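Local coordinates for protein alpha-acetolactate decarboxylase (Bacillus subtilis subsp. subtilis str. 168, PDB 5XNE) that converts (2S)-2-acetolactate into (R)-acetoin and carbon dioxide, a step in acetoin and butanediol synthesis that may also help control internal pH, at residues V17-F22 with F38-G43; S8-L13 with S70-F75; L13-Y18 with F216-D221; R124-Q129 with E138-Q143; I46-E51 with R152-G157. All blocks are in the same frame, centred on the assembly; numbering follows the deposited sequence.

Interactions 1, 2 and 3 gather round helix 10-14 and the loop that follows it. Interactions 1 and 3 share Val17 and Tyr18, and interactions 2 and 3 share Leu13. Interaction 4 joins this group where Lys40 O meets Gln129 N at 2.7 Å. Interaction 5 lies apart, its centre about 28 Å from that of interaction 3. The zinc ion is held by His173, His175 and His186. In interaction 4 the side chain of Arg124 is about 4 Å from the zinc ion. In interaction 2 the side chain of Phe72 is about 6 Å from the zinc ion. Interactions 2 and 3 also touch the second subunit.

Interaction 1: residues V17-F22 with F38-G43; sequences VYDGDF and FNKLDG
Tyr18 CG stands beside its backbone N and anti to the carbonyl carbon (chi1 -58°), and Leu41 CG takes the same position on its own residue (chi1 -65°). These turns bring the branched end of Leu41 over one face of the Tyr18 ring. The contact joins two loops of the acetolactate decarboxylase fold. One runs from helix 10-14 to strand 22-23. The other links the antiparallel strands 33-37 and 44-48. Leu41 CG sits 3.8 Å from the centre of the Tyr18 ring, a CH-pi contact. Leu41 CD1 lies near CE1 and CZ of the Tyr18 ring, and Leu41 CD2 near Tyr18 CD1.

The backbones meet beside the ring. Lys40 N donates to Tyr18 O at 2.9 Å. Asn39 CA adds a CA-H...O contact to Tyr18 O at 3.2 Å. Lys40 N also makes a weak bond to Asp19 OD1, 3.4 Å away. The stronger partner of Asp19 is Tyr133, whose hydroxyl is also hydrogen-bonded to Lys40 NZ. Tyr133 thus ties the polar ends of the two loops together.

Asn39 grips Gly20 with both ends of its amide, which fixes the rotation of that group. Its ND2 donates to Gly20 O at 3.1 Å, the oxygen lying in the amide plane of Asn39. Arg69 NH2 bonds to the same oxygen. In return, Gly20 N donates to Asn39 OD1 at 2.8 Å with an N-H...O angle of 163°, the nitrogen lying above the carbonyl plane.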
# COMPACT_ATOMS: atom_id res chain seq x y z
N VAL B 17 -11.02 -6.54 13.73
CA VAL B 17 -10.86 -7.79 13.03
C VAL B 17 -9.59 -8.43 13.55
O VAL B 17 -8.49 -8.16 13.06
CB VAL B 17 -10.81 -7.59 11.51
CG1 VAL B 17 -10.54 -8.90 10.79
CG2 VAL B 17 -12.12 -6.98 11.02
N TYR B 18 -9.72 -9.25 14.58
CA TYR B 18 -8.54 -9.82 15.23
C TYR B 18 -8.23 -11.23 14.79
O TYR B 18 -7.24 -11.81 15.24
CB TYR B 18 -8.70 -9.78 16.75
CG TYR B 18 -8.93 -8.40 17.31
CD1 TYR B 18 -8.30 -7.29 16.75
CD2 TYR B 18 -9.80 -8.19 18.37
CE1 TYR B 18 -8.52 -6.00 17.25
CE2 TYR B 18 -10.02 -6.92 18.88
CZ TYR B 18 -9.39 -5.83 18.32
OH TYR B 18 -9.61 -4.57 18.82
N ASP B 19 -9.05 -11.80 13.92
CA ASP B 19 -8.84 -13.17 13.46
C ASP B 19 -8.47 -13.16 11.98
O ASP B 19 -9.30 -12.82 11.15
CB ASP B 19 -10.09 -14.03 13.68
CG ASP B 19 -10.37 -14.33 15.15
OD1 ASP B 19 -9.69 -13.78 16.04
OD2 ASP B 19 -11.29 -15.12 15.40
N GLY B 20 -7.23 -13.50 11.65
CA GLY B 20 -6.84 -13.63 10.26
C GLY B 20 -6.67 -15.08 9.84
O GLY B 20 -6.95 -15.99 10.61
N ASP B 21 -6.22 -15.29 8.60
CA ASP B 21 -5.98 -16.65 8.13
C ASP B 21 -4.51 -16.92 7.80
O ASP B 21 -4.18 -18.00 7.31
CB ASP B 21 -6.87 -16.96 6.92
CG ASP B 21 -6.57 -16.08 5.72
OD1 ASP B 21 -5.84 -15.08 5.86
OD2 ASP B 21 -7.10 -16.38 4.62
N PHE B 22 -3.63 -15.96 8.07
CA PHE B 22 -2.21 -16.20 7.83
C PHE B 22 -1.63 -17.16 8.86
O PHE B 22 -1.68 -16.92 10.07
CB PHE B 22 -1.41 -14.90 7.85
CG PHE B 22 0.07 -15.12 7.59
CD1 PHE B 22 0.55 -15.26 6.30
CD2 PHE B 22 0.97 -15.18 8.65
CE1 PHE B 22 1.91 -15.46 6.07
CE2 PHE B 22 2.33 -15.38 8.42
CZ PHE B 22 2.79 -15.52 7.14
N PHE B 38 -1.08 -11.70 16.86
CA PHE B 38 -1.64 -13.03 16.64
C PHE B 38 -3.16 -12.95 16.64
O PHE B 38 -3.72 -11.93 17.06
CB PHE B 38 -1.20 -14.00 17.73
CG PHE B 38 0.28 -14.28 17.74
CD1 PHE B 38 1.17 -13.36 18.26
CD2 PHE B 38 0.76 -15.48 17.25
CE1 PHE B 38 2.53 -13.62 18.25
CE2 PHE B 38 2.12 -15.75 17.26
CZ PHE B 38 3.00 -14.82 17.76
N ASN B 39 -3.81 -14.02 16.22
CA ASN B 39 -5.26 -14.06 16.29
C ASN B 39 -5.73 -13.81 17.71
O ASN B 39 -5.06 -14.19 18.69
CB ASN B 39 -5.80 -15.39 15.75
CG ASN B 39 -6.01 -15.35 14.24
OD1 ASN B 39 -5.39 -14.53 13.54
ND2 ASN B 39 -6.87 -16.22 13.73
N LYS B 40 -6.87 -13.13 17.81
CA LYS B 40 -7.46 -12.71 19.08
C LYS B 40 -6.62 -11.66 19.83
O LYS B 40 -6.92 -11.36 20.98
CB LYS B 40 -7.71 -13.92 20.00
CG LYS B 40 -8.25 -15.15 19.29
CD LYS B 40 -8.69 -16.22 20.30
CE LYS B 40 -9.95 -15.77 21.02
NZ LYS B 40 -11.09 -15.52 20.08
N LEU B 41 -5.62 -11.08 19.16
CA LEU B 41 -4.63 -10.20 19.81
C LEU B 41 -3.93 -10.93 20.96
O LEU B 41 -3.54 -10.32 21.95
CB LEU B 41 -5.25 -8.91 20.36
CG LEU B 41 -5.83 -7.90 19.38
CD1 LEU B 41 -6.18 -6.63 20.15
CD2 LEU B 41 -4.86 -7.60 18.24
N ASP B 42 -3.74 -12.24 20.81
CA ASP B 42 -3.11 -13.03 21.86
C ASP B 42 -1.59 -12.89 21.76
O ASP B 42 -0.89 -13.78 21.28
CB ASP B 42 -3.55 -14.48 21.75
CG ASP B 42 -3.04 -15.34 22.89
OD1 ASP B 42 -2.46 -14.80 23.86
OD2 ASP B 42 -3.22 -16.58 22.79
N GLY B 43 -1.09 -11.73 22.20
CA GLY B 43 0.34 -11.50 22.24
C GLY B 43 0.93 -10.72 21.08
O GLY B 43 0.28 -10.47 20.06

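Interaction 2: residues S8-L13 with S70-F75; sequences STMTSL and SPFCSF
Ser8 and Phe72 bring the two backbones closest, with their CA atoms 5.5 Å apart. Segment 8-13 enters helix 10-14 through Thr9, the N-cap, whose OG1 accepts from Ser12 N. Segment 70-75 passes through an ST turn, with Ser70 OG accepting from Phe72 N, and goes on into strand 73-76. No direct hydrogen bond crosses. Instead Pro71 O accepts from two waters. One is bonded to Ser8 OG. The other donates to Thr9 O at 2.6 Å.

Phe72 CG is anti to the backbone N (chi1 180°), which carries the ring to the first turn of the helix. Its CE1 lies 3.5 Å from Met10 N. Met10 SD stands over one face, 4.5 Å from the centre of the Phe72 ring. Leu13 CD1 packs on Pro71 CG at 3.8 Å and also meets Phe72 CB. Thr9 and Thr11 also pack on Tyr163 of the second subunit.

The side chain of Phe72 is about 6 Å from the zinc ion. The contact is a Met-aromatic pair at a capped helix start, set close to the three-histidine metal site.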
# COMPACT_ATOMS: atom_id res chain seq x y z
N SER B 8 -2.31 -8.16 5.72
CA SER B 8 -3.50 -7.34 6.00
C SER B 8 -3.17 -5.89 6.39
O SER B 8 -2.04 -5.42 6.16
CB SER B 8 -4.36 -7.99 7.10
OG SER B 8 -5.68 -7.44 7.10
N THR B 9 -4.15 -5.18 6.94
CA THR B 9 -3.99 -3.74 7.18
C THR B 9 -4.21 -3.34 8.62
O THR B 9 -4.98 -3.98 9.36
CB THR B 9 -4.96 -2.89 6.32
OG1 THR B 9 -6.29 -2.96 6.87
CG2 THR B 9 -4.96 -3.36 4.87
N MET B 10 -3.56 -2.25 9.02
CA MET B 10 -3.74 -1.73 10.36
C MET B 10 -5.17 -1.25 10.56
O MET B 10 -5.72 -1.40 11.65
CB MET B 10 -2.75 -0.59 10.63
CG MET B 10 -2.82 -0.05 12.04
SD MET B 10 -2.30 -1.30 13.24
CE MET B 10 -2.66 -0.46 14.78
N THR B 11 -5.78 -0.71 9.52
CA THR B 11 -7.15 -0.24 9.69
C THR B 11 -8.14 -1.39 9.92
O THR B 11 -9.17 -1.18 10.57
CB THR B 11 -7.60 0.60 8.51
OG1 THR B 11 -7.48 -0.16 7.31
CG2 THR B 11 -6.77 1.89 8.43
N SER B 12 -7.84 -2.59 9.41
CA SER B 12 -8.70 -3.74 9.73
C SER B 12 -8.56 -4.12 11.20
O SER B 12 -9.55 -4.45 11.88
CB SER B 12 -8.38 -4.94 8.82
OG SER B 12 -9.26 -6.04 9.06
N LEU B 13 -7.33 -4.05 11.72
CA LEU B 13 -7.11 -4.27 13.13
C LEU B 13 -7.86 -3.23 13.98
O LEU B 13 -8.50 -3.57 14.97
CB LEU B 13 -5.60 -4.25 13.44
CG LEU B 13 -5.08 -5.14 14.56
CD1 LEU B 13 -5.32 -6.63 14.29
CD2 LEU B 13 -3.61 -4.84 14.82
N SER B 70 -2.37 -15.21 12.36
CA SER B 70 -2.27 -13.77 12.58
C SER B 70 -3.20 -12.95 11.69
O SER B 70 -3.34 -13.26 10.51
CB SER B 70 -0.84 -13.28 12.34
OG SER B 70 -0.82 -11.87 12.43
N PRO B 71 -3.79 -11.88 12.25
CA PRO B 71 -4.57 -10.91 11.48
C PRO B 71 -3.73 -9.76 10.92
O PRO B 71 -4.25 -8.98 10.12
CB PRO B 71 -5.56 -10.35 12.51
CG PRO B 71 -4.73 -10.34 13.79
CD PRO B 71 -3.84 -11.59 13.70
N PHE B 72 -2.48 -9.64 11.36
CA PHE B 72 -1.65 -8.49 11.03
C PHE B 72 -0.21 -8.74 11.42
O PHE B 72 0.09 -8.99 12.58
CB PHE B 72 -2.16 -7.23 11.75
CG PHE B 72 -1.35 -6.00 11.46
CD1 PHE B 72 -1.54 -5.30 10.28
CD2 PHE B 72 -0.38 -5.56 12.34
CE1 PHE B 72 -0.79 -4.16 9.99
CE2 PHE B 72 0.38 -4.42 12.06
CZ PHE B 72 0.17 -3.73 10.88
N CYS B 73 0.68 -8.65 10.43
CA CYS B 73 2.11 -8.80 10.69
C CYS B 73 2.87 -8.37 9.44
O CYS B 73 2.27 -8.17 8.36
CB CYS B 73 2.46 -10.25 11.11
SG CYS B 73 1.69 -11.58 10.15
N SER B 74 4.19 -8.20 9.59
CA SER B 74 5.05 -7.70 8.52
C SER B 74 6.35 -8.51 8.55
O SER B 74 6.91 -8.70 9.63
CB SER B 74 5.37 -6.21 8.71
OG SER B 74 4.21 -5.41 8.96
N PHE B 75 6.82 -8.95 7.39
CA PHE B 75 8.04 -9.78 7.30
C PHE B 75 8.98 -9.30 6.22
O PHE B 75 8.57 -8.68 5.24
CB PHE B 75 7.69 -11.24 7.01
CG PHE B 75 6.76 -11.83 8.00
CD1 PHE B 75 7.22 -12.24 9.25
CD2 PHE B 75 5.42 -11.97 7.70
CE1 PHE B 75 6.35 -12.78 10.18
CE2 PHE B 75 4.54 -12.51 8.63
CZ PHE B 75 5.00 -12.92 9.86
O HOH W 1 -6.87 -9.29 9.00
O HOH W 2 -5.23 -6.36 10.46

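Interaction 3: residues L13-Y18 with F216-D221; sequences LLDGVY and FNANLD
The carboxylate of Asp15 has one face turned to the backbone of Asn219. Asn219 N donates to Asp15 OD2 at 3.1 Å and comes from above the carboxylate plane, 58° out of it. Asn219 O lies over the same face, 3.4 Å from Asp15 CG.

Asp15 and Gly16 belong to the Schellman motif that ends helix 10-14. Gly16 has a positive phi of 87°, its N bonds back to Leu13 O, and Val17 N probably bonds to Ser12 O. The carboxylate reaches the other segment because Asp15 CG is anti to its own backbone N (chi1 -169°). The contact ties the end of helix 10-14 to the chain following helix 213-217, near the surface of the protein.

The apolar part is small. Val17 CG2 touches Ala218 CB at 3.8 Å. Leu220 CD2 comes within 4.4 Å of Asp15 CB, and its side chain also rests on Thr11 and Ser12. Beyond these apolar pairs, Ala218 CB is 3.7 Å from Asp15 OD2, so Ala218 lies against both Asp15 and Val17. The subunit interface is close by. Ser105 of the second subunit is bonded through OG to Phe216 O, and Asn107 of the second subunit through ND2 to Ala218 O.

The other carboxylate oxygen is used through solvent. A water donates to Asp15 OD1 at 2.6 Å and accepts from Asn219 ND2 at 3.0 Å.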
# COMPACT_ATOMS: atom_id res chain seq x y z
N LEU B 13 -7.33 -4.05 11.72
CA LEU B 13 -7.11 -4.27 13.13
C LEU B 13 -7.86 -3.23 13.98
O LEU B 13 -8.50 -3.57 14.97
CB LEU B 13 -5.60 -4.25 13.44
CG LEU B 13 -5.08 -5.14 14.56
CD1 LEU B 13 -5.32 -6.63 14.29
CD2 LEU B 13 -3.61 -4.84 14.82
N LEU B 14 -7.82 -1.96 13.55
CA LEU B 14 -8.54 -0.90 14.26
C LEU B 14 -10.02 -1.24 14.39
O LEU B 14 -10.63 -0.97 15.43
CB LEU B 14 -8.38 0.44 13.55
CG LEU B 14 -7.04 1.16 13.60
CD1 LEU B 14 -7.16 2.49 12.86
CD2 LEU B 14 -6.59 1.38 15.05
N ASP B 15 -10.58 -1.84 13.34
CA ASP B 15 -12.01 -2.17 13.30
C ASP B 15 -12.35 -3.43 14.10
O ASP B 15 -13.50 -3.87 14.11
CB ASP B 15 -12.46 -2.34 11.84
CG ASP B 15 -13.99 -2.40 11.70
OD1 ASP B 15 -14.67 -1.56 12.32
OD2 ASP B 15 -14.49 -3.29 11.00
N GLY B 16 -11.37 -4.03 14.76
CA GLY B 16 -11.63 -5.16 15.63
C GLY B 16 -11.62 -6.50 14.92
O GLY B 16 -12.14 -7.49 15.43
N VAL B 17 -11.02 -6.54 13.73
CA VAL B 17 -10.86 -7.79 13.03
C VAL B 17 -9.59 -8.43 13.55
O VAL B 17 -8.49 -8.16 13.06
CB VAL B 17 -10.81 -7.59 11.51
CG1 VAL B 17 -10.54 -8.90 10.79
CG2 VAL B 17 -12.12 -6.98 11.02
N TYR B 18 -9.72 -9.25 14.58
CA TYR B 18 -8.54 -9.82 15.23
C TYR B 18 -8.23 -11.23 14.79
O TYR B 18 -7.24 -11.81 15.24
CB TYR B 18 -8.70 -9.78 16.75
CG TYR B 18 -8.93 -8.40 17.31
CD1 TYR B 18 -8.30 -7.29 16.75
CD2 TYR B 18 -9.80 -8.19 18.37
CE1 TYR B 18 -8.52 -6.00 17.25
CE2 TYR B 18 -10.02 -6.92 18.88
CZ TYR B 18 -9.39 -5.83 18.32
OH TYR B 18 -9.61 -4.57 18.82
N PHE B 216 -13.52 -9.31 4.64
CA PHE B 216 -14.39 -8.89 3.53
C PHE B 216 -15.47 -7.91 4.00
O PHE B 216 -15.79 -6.92 3.32
CB PHE B 216 -15.07 -10.10 2.89
CG PHE B 216 -14.23 -10.84 1.87
CD1 PHE B 216 -12.87 -11.05 2.08
CD2 PHE B 216 -14.82 -11.35 0.72
CE1 PHE B 216 -12.11 -11.74 1.16
CE2 PHE B 216 -14.06 -12.05 -0.22
CZ PHE B 216 -12.71 -12.25 -0.00
N ASN B 217 -16.04 -8.20 5.17
CA ASN B 217 -17.17 -7.44 5.70
C ASN B 217 -16.79 -6.27 6.62
O ASN B 217 -17.66 -5.54 7.08
CB ASN B 217 -18.11 -8.38 6.46
CG ASN B 217 -18.78 -9.38 5.54
OD1 ASN B 217 -19.04 -9.09 4.38
ND2 ASN B 217 -19.07 -10.57 6.07
N ALA B 218 -15.50 -6.09 6.87
CA ALA B 218 -15.03 -5.03 7.77
C ALA B 218 -15.32 -3.63 7.23
O ALA B 218 -15.38 -3.41 6.02
CB ALA B 218 -13.53 -5.17 8.02
N ASN B 219 -15.48 -2.69 8.16
CA ASN B 219 -15.62 -1.28 7.81
C ASN B 219 -14.28 -0.59 7.91
O ASN B 219 -13.77 -0.32 9.01
CB ASN B 219 -16.66 -0.61 8.72
CG ASN B 219 -16.83 0.86 8.40
OD1 ASN B 219 -16.65 1.30 7.26
ND2 ASN B 219 -17.19 1.64 9.42
N LEU B 220 -13.67 -0.31 6.76
CA LEU B 220 -12.33 0.24 6.73
C LEU B 220 -12.35 1.68 6.26
O LEU B 220 -11.35 2.20 5.75
CB LEU B 220 -11.43 -0.60 5.82
CG LEU B 220 -11.35 -2.08 6.20
CD1 LEU B 220 -10.30 -2.80 5.36
CD2 LEU B 220 -11.03 -2.22 7.68
N ASP B 221 -13.49 2.33 6.41
CA ASP B 221 -13.60 3.71 5.98
C ASP B 221 -13.80 4.63 7.17
O ASP B 221 -14.81 5.32 7.31
CB ASP B 221 -14.73 3.86 4.95
CG ASP B 221 -14.41 3.15 3.63
OD1 ASP B 221 -13.35 3.45 3.03
OD2 ASP B 221 -15.21 2.29 3.20
O HOH W 3 -16.69 0.06 11.95

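Interaction 4: residues R124-Q129 with E138-Q143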
# COMPACT_ATOMS: atom_id res chain seq x y z
N ARG B 124 4.22 -2.51 25.67
CA ARG B 124 2.93 -3.11 25.95
C ARG B 124 2.86 -4.50 25.33
O ARG B 124 3.60 -4.82 24.40
CB ARG B 124 1.78 -2.28 25.39
CG ARG B 124 1.79 -2.20 23.86
CD ARG B 124 0.61 -2.94 23.23
NE ARG B 124 0.77 -3.09 21.79
CZ ARG B 124 0.22 -2.24 20.93
NH1 ARG B 124 -0.52 -1.24 21.43
NH2 ARG B 124 0.38 -2.39 19.61
N THR B 125 1.95 -5.34 25.83
CA THR B 125 1.61 -6.57 25.13
C THR B 125 0.10 -6.65 25.03
O THR B 125 -0.59 -6.74 26.04
CB THR B 125 2.14 -7.83 25.84
OG1 THR B 125 1.61 -7.89 27.18
CG2 THR B 125 3.66 -7.85 25.89
N VAL B 126 -0.42 -6.60 23.81
CA VAL B 126 -1.86 -6.82 23.64
C VAL B 126 -2.20 -8.22 24.16
O VAL B 126 -1.39 -9.15 24.07
CB VAL B 126 -2.33 -6.68 22.18
CG1 VAL B 126 -2.26 -5.21 21.72
CG2 VAL B 126 -1.55 -7.61 21.26
N GLU B 127 -3.40 -8.35 24.72
CA GLU B 127 -3.84 -9.60 25.33
C GLU B 127 -5.04 -10.19 24.62
O GLU B 127 -5.83 -9.46 24.01
CB GLU B 127 -4.23 -9.39 26.80
CG GLU B 127 -3.12 -8.97 27.71
CD GLU B 127 -3.60 -8.87 29.16
OE1 GLU B 127 -4.51 -8.06 29.43
OE2 GLU B 127 -3.09 -9.63 30.01
N LEU B 128 -5.18 -11.50 24.76
CA LEU B 128 -6.26 -12.24 24.11
C LEU B 128 -7.62 -11.61 24.38
O LEU B 128 -7.98 -11.30 25.52
CB LEU B 128 -6.24 -13.72 24.56
CG LEU B 128 -7.16 -14.80 23.94
CD1 LEU B 128 -6.76 -16.19 24.41
CD2 LEU B 128 -8.63 -14.60 24.28
N GLN B 129 -8.38 -11.42 23.30
CA GLN B 129 -9.70 -10.82 23.31
C GLN B 129 -10.77 -11.88 23.16
O GLN B 129 -10.56 -12.89 22.50
CB GLN B 129 -9.83 -9.80 22.18
CG GLN B 129 -8.78 -8.70 22.21
CD GLN B 129 -9.01 -7.72 23.35
OE1 GLN B 129 -10.08 -7.12 23.46
NE2 GLN B 129 -8.01 -7.56 24.21
N GLU B 138 -10.49 0.67 22.04
CA GLU B 138 -11.05 0.19 23.30
C GLU B 138 -10.24 -0.97 23.86
O GLU B 138 -10.02 -1.06 25.07
CB GLU B 138 -12.51 -0.24 23.13
CG GLU B 138 -13.41 0.86 22.60
CD GLU B 138 -13.33 2.14 23.42
OE1 GLU B 138 -13.15 2.06 24.66
OE2 GLU B 138 -13.44 3.24 22.82
N ALA B 139 -9.79 -1.86 22.97
CA ALA B 139 -9.11 -3.07 23.39
C ALA B 139 -7.77 -2.78 24.09
O ALA B 139 -7.35 -3.54 24.96
CB ALA B 139 -8.89 -4.00 22.20
N VAL B 140 -7.10 -1.69 23.71
CA VAL B 140 -5.77 -1.43 24.27
C VAL B 140 -5.81 -0.66 25.59
O VAL B 140 -4.79 -0.56 26.27
CB VAL B 140 -4.87 -0.65 23.30
CG1 VAL B 140 -4.58 -1.47 22.04
CG2 VAL B 140 -5.48 0.70 22.96
N LYS B 141 -6.97 -0.12 25.95
CA LYS B 141 -7.07 0.68 27.17
C LYS B 141 -6.63 -0.07 28.43
O LYS B 141 -6.15 0.54 29.38
CB LYS B 141 -8.50 1.20 27.34
CG LYS B 141 -8.84 2.31 26.36
CD LYS B 141 -10.27 2.79 26.53
CE LYS B 141 -10.56 3.96 25.60
NZ LYS B 141 -12.02 4.28 25.55
N THR B 142 -6.76 -1.40 28.44
CA THR B 142 -6.33 -2.19 29.59
C THR B 142 -5.13 -3.09 29.30
O THR B 142 -4.96 -4.13 29.94
CB THR B 142 -7.47 -3.08 30.12
OG1 THR B 142 -7.90 -3.97 29.07
CG2 THR B 142 -8.65 -2.22 30.57
N GLN B 143 -4.31 -2.69 28.34
CA GLN B 143 -3.12 -3.47 28.01
C GLN B 143 -2.09 -3.39 29.14
O GLN B 143 -1.92 -2.36 29.78
CB GLN B 143 -2.50 -2.97 26.69
CG GLN B 143 -1.79 -1.62 26.81
CD GLN B 143 -1.73 -0.85 25.51
OE1 GLN B 143 -1.73 -1.43 24.42
NE2 GLN B 143 -1.68 0.48 25.61
O HOH W 4 -4.99 -5.66 25.15
O HOH W 5 -5.77 -6.00 28.12
O HOH W 6 -5.18 -6.41 31.78
O HOH W 7 -8.15 -6.02 26.56
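Arg124 and Gln143 form the tight part of this contact. Arg124 NH1 donates to Gln143 OE1 at 3.2 Å, with an N-H...O angle of 156°. The oxygen lies at the edge of the guanidinium group, whose plane is turned 38° from that of the amide. Gln143 CG is placed between its backbone N and carbonyl carbon (chi1 73°), and the extended chain beyond it carries OE1 across to the arginine. There Gln143 OE1 also comes within 3.0 Å of Arg124 CD. Val126 CG1 sits over one face of the guanidinium, toward the rim. Val140 CG1 lies 4.1 Å from Arg124 NH1. Further bonds hold the group: Glu44 makes a salt bridge to NE, and Thr232 O accepts from NH1.

The other side is looser and bridged by four waters. Gln129 OE1 touches Ala139 CB at 3.6 Å, but most polar links here are indirect. Ala139 O accepts from two waters, one bonded to Glu127 N and the other to Gln129 NE2. Gln129 NE2 also donates to Glu127 O at 2.9 Å, which steadies the amide. Two more waters donate to Glu127 OE1. One is bonded to Thr142 OG1, and the other donates to Thr142 O.

The arginine side chain is about 4 Å from the zinc ion and packs on His186, one of its ligands. Segment 124-129 leaves strand 117-124, and segment 138-143 carries on from helix 136-139. Strand 184-192 lies beside them, with Phe188 touching both Arg124 and Gln143, and Tyr18 packs on Ala139.

Interaction 5: residues I46-E51 with R152-G157; sequences IGFDGE and RGTIVG
Phe48 and Thr154 supply the CH-pi part of the contact. The two side chains come from opposite directions. Thr154 CG2 stands over one face of the Phe48 ring, 3.9 Å from its centre and displaced toward the rim. Thr154 CB lies 3.6 Å from Phe48 CZ. The ring is set by a first torsion that puts CG between the backbone N and the carbonyl carbon (chi1 44°).

Apolar contacts continue with Val156. Its CG1 meets Phe48 CD2 at 3.9 Å, from an oblique direction. Ile46 also lies against Val156, but the modelled carbon spacing there is too short to be trusted.

No hydrogen bond crosses between the segments. Strands 46-48 and 152-157 run at 98° to each other, their axes 7.7 Å apart at closest. This is face-to-face packing of nearly perpendicular strands inside the beta-rich fold. Strand 44-48 turns back into strand 51-56 through a type I' turn from Phe48 to Glu51, forming a beta hairpin. Ile177 of strand 171-178 packs on Ile46 and Phe48, and Phe33 of strand 33-37 on Phe48 and Val156.

Polar groups find partners outside the two segments. Thr154 OG1 is hydrogen-bonded to Asp115 OD1. Asp49 OD2, at the edge of the Phe48 ring and in its plane, forms a salt bridge with Arg113 NH1.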
# COMPACT_ATOMS: atom_id res chain seq x y z
N ILE B 46 7.42 -11.09 17.41
CA ILE B 46 8.72 -10.52 17.07
C ILE B 46 9.61 -11.64 16.57
O ILE B 46 9.56 -12.76 17.09
CB ILE B 46 9.35 -9.81 18.28
CG1 ILE B 46 10.63 -9.09 17.92
CG2 ILE B 46 9.64 -10.79 19.41
CD1 ILE B 46 11.18 -8.32 19.12
N GLY B 47 10.40 -11.38 15.55
CA GLY B 47 11.37 -12.36 15.11
C GLY B 47 12.49 -11.74 14.31
O GLY B 47 12.34 -10.68 13.69
N PHE B 48 13.63 -12.42 14.34
CA PHE B 48 14.80 -12.02 13.57
C PHE B 48 15.72 -13.25 13.53
O PHE B 48 15.60 -14.15 14.37
CB PHE B 48 15.49 -10.80 14.19
CG PHE B 48 15.62 -10.84 15.68
CD1 PHE B 48 16.74 -11.42 16.28
CD2 PHE B 48 14.66 -10.28 16.49
CE1 PHE B 48 16.87 -11.46 17.67
CE2 PHE B 48 14.77 -10.30 17.88
CZ PHE B 48 15.89 -10.89 18.47
N ASP B 49 16.58 -13.30 12.53
CA ASP B 49 17.41 -14.47 12.28
C ASP B 49 16.59 -15.76 12.18
O ASP B 49 17.07 -16.85 12.51
CB ASP B 49 18.47 -14.60 13.37
CG ASP B 49 19.37 -13.39 13.45
OD1 ASP B 49 19.79 -12.89 12.39
OD2 ASP B 49 19.65 -12.94 14.58
N GLY B 50 15.34 -15.64 11.72
CA GLY B 50 14.48 -16.80 11.53
C GLY B 50 13.81 -17.32 12.78
O GLY B 50 13.06 -18.30 12.71
N GLU B 51 14.05 -16.67 13.91
CA GLU B 51 13.54 -17.12 15.20
C GLU B 51 12.44 -16.18 15.70
O GLU B 51 12.70 -15.02 16.02
CB GLU B 51 14.67 -17.22 16.22
CG GLU B 51 15.76 -18.21 15.79
CD GLU B 51 16.91 -18.34 16.79
OE1 GLU B 51 16.98 -17.53 17.73
OE2 GLU B 51 17.75 -19.25 16.61
N ARG B 152 19.54 -6.04 28.39
CA ARG B 152 20.16 -6.42 27.13
C ARG B 152 19.12 -7.13 26.26
O ARG B 152 18.30 -7.89 26.77
CB ARG B 152 21.37 -7.34 27.39
CG ARG B 152 22.07 -7.84 26.14
CD ARG B 152 23.24 -8.75 26.50
NE ARG B 152 22.81 -9.83 27.39
CZ ARG B 152 23.13 -11.11 27.23
NH1 ARG B 152 23.90 -11.49 26.22
NH2 ARG B 152 22.68 -12.01 28.09
N GLY B 153 19.14 -6.86 24.96
CA GLY B 153 18.23 -7.52 24.05
C GLY B 153 18.23 -6.88 22.67
O GLY B 153 19.22 -6.29 22.24
N THR B 154 17.09 -6.98 22.00
CA THR B 154 16.99 -6.54 20.62
C THR B 154 15.69 -5.79 20.41
O THR B 154 14.63 -6.29 20.76
CB THR B 154 17.03 -7.74 19.65
OG1 THR B 154 18.29 -8.41 19.78
CG2 THR B 154 16.84 -7.29 18.19
N ILE B 155 15.79 -4.58 19.87
CA ILE B 155 14.62 -3.87 19.34
C ILE B 155 14.61 -4.07 17.84
O ILE B 155 15.64 -3.92 17.19
CB ILE B 155 14.64 -2.38 19.67
CG1 ILE B 155 14.45 -2.16 21.18
CG2 ILE B 155 13.57 -1.63 18.88
CD1 ILE B 155 14.50 -0.70 21.61
N VAL B 156 13.46 -4.44 17.30
CA VAL B 156 13.36 -4.80 15.90
C VAL B 156 12.02 -4.34 15.33
O VAL B 156 10.98 -4.44 15.99
CB VAL B 156 13.53 -6.30 15.77
CG1 VAL B 156 12.74 -6.88 16.78
CG2 VAL B 156 12.94 -6.81 14.57
N GLY B 157 12.04 -3.84 14.10
CA GLY B 157 10.80 -3.42 13.48
C GLY B 157 11.04 -2.76 12.15
O GLY B 157 12.00 -3.09 11.45